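PDB 6Z8H: variant surface glycoprotein MITat 1.13, which probably forms part of the dense, antigenically variable coat on the trypanosome surface that lets the parasite evade the immune response of its host. Local coordinates for residues A[64-69]-A[89-94]; A[283-288]-A[339-344]. All blocks are in the same frame, centred on the assembly; numbering follows the deposited sequence.

Interaction 1. Residues A[64-69]-A[89-94]; sequences EAYSKL and GAAADI
Tyr66 packs its ring against two consecutive alanines, Ala91 and Ala92, and these three residues bury most of the surface between helices 34-75 and 78-129 at this level. The ring gets there because CG lies anti to the backbone nitrogen (chi1 -177°), which carries it out from helix 34-75 toward its partner. Ala91 CB sits at the ring edge, close to the ring plane, 4.0 Å from Tyr66 CD1. Ala92 CB comes in obliquely and lies 3.9 Å from Tyr66 CE1, so the two methyl groups meet the adjacent ring atoms CD1 and CE1. A large flat residue set against two small ones suits the spacing: the local axes are 9.9 Å apart, and the backbones come nearest at Tyr66 and Ala91, whose CA atoms are separated by 6.3 Å. One helical turn after Tyr66, Leu69 adds a second touch, its CD1 methyl packing 3.5 Å from Ala91 CB. Ala91 is thus shared between the aromatic edge and the leucine branch, and its short side chain, directed at helix 34-75, admits both. No hydrogen bond crosses this interface; the joint is apolar and buried. The segments run nearly antiparallel, at 158° between their directions, as expected of two long helices joined by a tight turn in the helical hairpin that forms the stalk of a VSG N-terminal domain. Around the joint, Leu69 also meets Ile84, Leu87 and Leu88 of helix 78-129, while Ile284 covers Ala65 and Ala91. Helix 336-345 closes over Leu69 with Trp341 and Ile344. Near the tyrosine the second subunit packs in, Gly372 of that chain on Tyr66 and Pro369 of that chain on Ala92, which places this pair of helices at the dimer interface.

Interaction 2. Residues A[283-288]-A[339-344]; sequences LITDFN and KTWKDI
Trp341 reaches from helix 336-345 to the turn at Ile284 and Thr285, and its indole accounts for the contact on the helix side. Thr285 CG2 lies over one face of the indole, 4.1 Å above its plane and displaced toward the rim, with Trp341 CE2 as its closest atom. Ile284 approaches obliquely instead, bringing CG2 to 4.0 Å from Trp341 CZ2. In Ile284, CG1 stands beside the backbone nitrogen (chi1 -73°) and CG2 anti to it; CG2 is the branch lying nearest the indole, while CD1, at the end of the other branch, packs toward Ala91. Branched residues suit the site, each presenting a methyl to the broad ring. One turn after the tryptophan, Ile344 places CD1 over the centre of the opposite indole face, 3.8 Å above the plane, so the ring is sandwiched between aliphatic groups. On the other side of the contact, Leu283 to Asp286 form a type I beta turn, closed by Asp286 N to Leu283 O. Asp286 then serves as N-cap of helix 287-291, with OD1 accepting from Asn288 N at 3.0 Å. Tyr336 meets Trp341 edge-to-face and bonds Ile284 O through its hydroxyl. This is aromatic-aliphatic packing of a capped turn against a short helix, within the A-type VSG N-terminal domain.

Overall arrangement
From the N terminus, the chain follows helix 34-75, turns, and returns along helix 78-129; interaction 1 closes the end of this long helical hairpin, with 19 mostly helical residues between its segments. Much later the chain comes back to the same end of the molecule, and interaction 2 closes a wider loop of 50 residues, holding the rest of helix 287-291, then helices 294-304 and 318-329 and the start of helix 336-345. The two loops lie in series, neither nested nor crossing. The centres of interactions 1 and 2 are about 10 Å apart. They touch where Trp341 CH2 packs on Ala65 O and Ile284 CD1 on Ala91 O, and Leu69 is shared by both. Interaction 2 thus lays the later, shorter helices against the paired long ones.

Interaction 1. Residues A[64-69]-A[89-94]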
loop_
_atom_site.group_PDB
_atom_site.type_symbol
_atom_site.label_atom_id
_atom_site.label_comp_id
_atom_site.label_asym_id
_atom_site.label_seq_id
_atom_site.Cartn_x
_atom_site.Cartn_y
_atom_site.Cartn_z
ATOM N N GLU A 64 17.267 5.103 -16.066
ATOM C CA GLU A 64 18.701 4.875 -16.226
ATOM C C GLU A 64 19.087 4.807 -17.702
ATOM O O GLU A 64 20.099 5.385 -18.124
ATOM C CB GLU A 64 19.113 3.574 -15.545
ATOM C CG GLU A 64 20.584 3.248 -15.642
ATOM C CD GLU A 64 20.982 2.032 -14.831
ATOM O OE1 GLU A 64 20.963 2.111 -13.585
ATOM O OE2 GLU A 64 21.300 0.986 -15.442
ATOM N N ALA A 65 18.281 4.123 -18.513
ATOM C CA ALA A 65 18.610 3.994 -19.922
ATOM C C ALA A 65 18.618 5.353 -20.594
ATOM O O ALA A 65 19.497 5.636 -21.419
ATOM C CB ALA A 65 17.613 3.071 -20.614
ATOM N N TYR A 66 17.630 6.194 -20.299
ATOM C CA TYR A 66 17.565 7.498 -20.946
ATOM C C TYR A 66 18.746 8.353 -20.541
ATOM O O TYR A 66 19.314 9.060 -21.368
ATOM C CB TYR A 66 16.253 8.199 -20.587
ATOM C CG TYR A 66 16.086 9.523 -21.266
ATOM C CD1 TYR A 66 15.887 9.610 -22.628
ATOM C CD2 TYR A 66 16.161 10.691 -20.546
ATOM C CE1 TYR A 66 15.760 10.833 -23.259
ATOM C CE2 TYR A 66 16.008 11.919 -21.148
ATOM C CZ TYR A 66 15.828 11.987 -22.516
ATOM O OH TYR A 66 15.694 13.225 -23.094
ATOM N N SER A 67 19.109 8.335 -19.267
ATOM C CA SER A 67 20.284 9.090 -18.857
ATOM C C SER A 67 21.539 8.600 -19.553
ATOM O O SER A 67 22.385 9.410 -19.945
ATOM C CB SER A 67 20.430 9.037 -17.345
ATOM O OG SER A 67 19.429 9.844 -16.780
ATOM N N LYS A 68 21.631 7.281 -19.730
ATOM C CA LYS A 68 22.767 6.605 -20.407
ATOM C C LYS A 68 22.833 7.086 -21.863
ATOM O O LYS A 68 23.956 7.293 -22.359
ATOM C CB LYS A 68 22.604 5.083 -20.334
ATOM C CG LYS A 68 23.246 4.422 -19.122
ATOM C CD LYS A 68 23.695 2.998 -19.370
ATOM C CE LYS A 68 23.130 2.015 -18.367
ATOM N NZ LYS A 68 23.511 0.620 -18.692
ATOM N N LEU A 69 21.675 7.257 -22.512
ATOM C CA LEU A 69 21.596 7.686 -23.911
ATOM C C LEU A 69 22.020 9.144 -24.043
ATOM O O LEU A 69 22.764 9.501 -24.955
ATOM C CB LEU A 69 20.184 7.512 -24.468
ATOM C CG LEU A 69 19.707 6.090 -24.771
ATOM C CD1 LEU A 69 18.247 6.102 -25.146
ATOM C CD2 LEU A 69 20.552 5.544 -25.908
ATOM N N GLY A 89 14.589 10.595 -28.896
ATOM C CA GLY A 89 13.210 11.046 -28.850
ATOM C C GLY A 89 12.272 9.900 -28.516
ATOM O O GLY A 89 11.367 10.029 -27.685
ATOM N N ALA A 90 12.521 8.747 -29.121
ATOM C CA ALA A 90 11.711 7.564 -28.867
ATOM C C ALA A 90 11.839 7.138 -27.408
ATOM O O ALA A 90 10.856 6.708 -26.779
ATOM C CB ALA A 90 12.129 6.447 -29.843
ATOM N N ALA A 91 13.058 7.161 -26.878
ATOM C CA ALA A 91 13.263 6.826 -25.466
ATOM C C ALA A 91 12.554 7.814 -24.543
ATOM O O ALA A 91 11.989 7.421 -23.516
ATOM C CB ALA A 91 14.756 6.705 -25.161
ATOM N N ALA A 92 12.593 9.102 -24.845
ATOM C CA ALA A 92 11.846 10.065 -24.035
ATOM C C ALA A 92 10.343 9.774 -24.064
ATOM O O ALA A 92 9.653 9.949 -23.054
ATOM C CB ALA A 92 12.164 11.485 -24.521
ATOM N N ASP A 93 9.824 9.386 -25.228
ATOM C CA ASP A 93 8.424 8.996 -25.351
ATOM C C ASP A 93 8.127 7.802 -24.449
ATOM O O ASP A 93 7.148 7.811 -23.690
ATOM C CB ASP A 93 8.116 8.647 -26.803
ATOM C CG ASP A 93 7.853 9.849 -27.644
ATOM O OD1 ASP A 93 7.560 10.918 -27.077
ATOM O OD2 ASP A 93 7.923 9.707 -28.885
ATOM N N ILE A 94 8.962 6.762 -24.524
ATOM C CA ILE A 94 8.752 5.572 -23.702
ATOM C C ILE A 94 8.756 5.921 -22.217
ATOM O O ILE A 94 7.882 5.498 -21.452
ATOM C CB ILE A 94 9.803 4.504 -24.046
ATOM C CG1 ILE A 94 9.552 3.957 -25.463
ATOM C CG2 ILE A 94 9.703 3.359 -23.005
ATOM C CD1 ILE A 94 10.739 3.206 -26.041
#

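Interaction 2. Residues A[283-288]-A[339-344]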
loop_
_atom_site.group_PDB
_atom_site.type_symbol
_atom_site.label_atom_id
_atom_site.label_comp_id
_atom_site.label_asym_id
_atom_site.label_seq_id
_atom_site.Cartn_x
_atom_site.Cartn_y
_atom_site.Cartn_z
ATOM N N LEU A 283 10.015 -1.067 -22.454
ATOM C CA LEU A 283 11.395 -0.810 -22.077
ATOM C C LEU A 283 12.162 -0.195 -23.239
ATOM O O LEU A 283 12.081 -0.672 -24.379
ATOM C CB LEU A 283 12.118 -2.077 -21.639
ATOM C CG LEU A 283 11.786 -2.684 -20.277
ATOM C CD1 LEU A 283 12.516 -4.022 -20.149
ATOM C CD2 LEU A 283 12.158 -1.777 -19.120
ATOM N N ILE A 284 12.922 0.862 -22.933
ATOM C CA ILE A 284 13.819 1.473 -23.906
ATOM C C ILE A 284 14.784 0.451 -24.480
ATOM O O ILE A 284 15.161 0.550 -25.648
ATOM C CB ILE A 284 14.559 2.635 -23.210
ATOM C CG1 ILE A 284 13.605 3.802 -22.986
ATOM C CG2 ILE A 284 15.760 3.105 -24.046
ATOM C CD1 ILE A 284 14.096 4.841 -22.007
ATOM N N THR A 285 15.182 -0.555 -23.702
ATOM C CA THR A 285 16.143 -1.551 -24.166
ATOM C C THR A 285 15.501 -2.616 -25.061
ATOM O O THR A 285 16.200 -3.516 -25.527
ATOM C CB THR A 285 16.835 -2.225 -22.976
ATOM O OG1 THR A 285 15.827 -2.723 -22.093
ATOM C CG2 THR A 285 17.749 -1.266 -22.228
ATOM N N ASP A 286 14.203 -2.512 -25.329
ATOM C CA ASP A 286 13.492 -3.382 -26.258
ATOM C C ASP A 286 13.417 -2.690 -27.622
ATOM O O ASP A 286 12.678 -1.714 -27.793
ATOM C CB ASP A 286 12.098 -3.669 -25.707
ATOM C CG ASP A 286 11.263 -4.499 -26.644
ATOM O OD1 ASP A 286 11.792 -4.941 -27.690
ATOM O OD2 ASP A 286 10.066 -4.709 -26.322
ATOM N N PHE A 287 14.133 -3.231 -28.611
ATOM C CA PHE A 287 14.154 -2.586 -29.927
ATOM C C PHE A 287 12.746 -2.437 -30.493
ATOM O O PHE A 287 12.443 -1.460 -31.175
ATOM C CB PHE A 287 15.050 -3.349 -30.905
ATOM C CG PHE A 287 15.393 -2.574 -32.155
ATOM C CD1 PHE A 287 16.233 -1.476 -32.094
ATOM C CD2 PHE A 287 14.868 -2.946 -33.385
ATOM C CE1 PHE A 287 16.547 -0.765 -33.222
ATOM C CE2 PHE A 287 15.189 -2.236 -34.536
ATOM C CZ PHE A 287 16.031 -1.150 -34.443
ATOM N N ASN A 288 11.856 -3.384 -30.210
ATOM C CA ASN A 288 10.503 -3.279 -30.744
ATOM C C ASN A 288 9.747 -2.083 -30.178
ATOM O O ASN A 288 8.818 -1.585 -30.820
ATOM C CB ASN A 288 9.719 -4.560 -30.460
ATOM C CG ASN A 288 10.218 -5.747 -31.274
ATOM O OD1 ASN A 288 10.707 -5.601 -32.406
ATOM N ND2 ASN A 288 10.096 -6.932 -30.698
ATOM N N LYS A 339 25.272 -5.390 -29.082
ATOM C CA LYS A 339 26.309 -4.491 -29.587
ATOM C C LYS A 339 25.976 -3.029 -29.274
ATOM O O LYS A 339 26.778 -2.322 -28.650
ATOM C CB LYS A 339 26.527 -4.691 -31.095
ATOM C CG LYS A 339 26.972 -6.091 -31.462
ATOM C CD LYS A 339 28.473 -6.301 -31.280
ATOM C CE LYS A 339 29.068 -7.005 -32.505
ATOM N NZ LYS A 339 30.485 -7.442 -32.311
ATOM N N THR A 340 24.784 -2.559 -29.656
ATOM C CA THR A 340 24.526 -1.122 -29.548
ATOM C C THR A 340 24.588 -0.665 -28.096
ATOM O O THR A 340 25.249 0.317 -27.772
ATOM C CB THR A 340 23.171 -0.740 -30.146
ATOM O OG1 THR A 340 22.974 -1.418 -31.385
ATOM C CG2 THR A 340 23.101 0.762 -30.389
ATOM N N TRP A 341 23.870 -1.346 -27.211
ATOM C CA TRP A 341 23.886 -0.941 -25.811
ATOM C C TRP A 341 25.217 -1.245 -25.139
ATOM O O TRP A 341 25.605 -0.548 -24.192
ATOM C CB TRP A 341 22.703 -1.558 -25.054
ATOM C CG TRP A 341 21.522 -0.643 -25.087
ATOM C CD1 TRP A 341 20.433 -0.727 -25.900
ATOM C CD2 TRP A 341 21.359 0.553 -24.321
ATOM N NE1 TRP A 341 19.592 0.341 -25.674
ATOM C CE2 TRP A 341 20.129 1.131 -24.692
ATOM C CE3 TRP A 341 22.122 1.177 -23.342
ATOM C CZ2 TRP A 341 19.657 2.319 -24.122
ATOM C CZ3 TRP A 341 21.651 2.348 -22.778
ATOM C CH2 TRP A 341 20.421 2.893 -23.152
ATOM N N LYS A 342 25.923 -2.245 -25.621
ATOM C CA LYS A 342 27.271 -2.515 -25.120
ATOM C C LYS A 342 28.152 -1.321 -25.521
ATOM O O LYS A 342 28.887 -0.884 -24.688
ATOM C CB LYS A 342 27.771 -3.871 -25.620
ATOM C CG LYS A 342 27.274 -5.046 -24.797
ATOM C CD LYS A 342 27.640 -4.916 -23.329
ATOM C CE LYS A 342 27.450 -6.179 -22.521
ATOM N NZ LYS A 342 27.425 -5.914 -21.062
ATOM N N ASP A 343 28.089 -0.853 -26.770
ATOM C CA ASP A 343 28.906 0.273 -27.197
ATOM C C ASP A 343 28.521 1.546 -26.443
ATOM O O ASP A 343 29.384 2.372 -26.120
ATOM C CB ASP A 343 28.760 0.464 -28.705
ATOM C CG ASP A 343 29.391 -0.660 -29.499
ATOM O OD1 ASP A 343 30.119 -1.484 -28.900
ATOM O OD2 ASP A 343 29.146 -0.729 -30.720
ATOM N N ILE A 344 27.224 1.736 -26.178
ATOM C CA ILE A 344 26.789 2.892 -25.394
ATOM C C ILE A 344 27.452 2.879 -24.022
ATOM O O ILE A 344 27.990 3.892 -23.560
ATOM C CB ILE A 344 25.253 2.923 -25.278
ATOM C CG1 ILE A 344 24.622 3.304 -26.618
ATOM C CG2 ILE A 344 24.802 3.899 -24.192
ATOM C CD1 ILE A 344 23.115 3.094 -26.657
#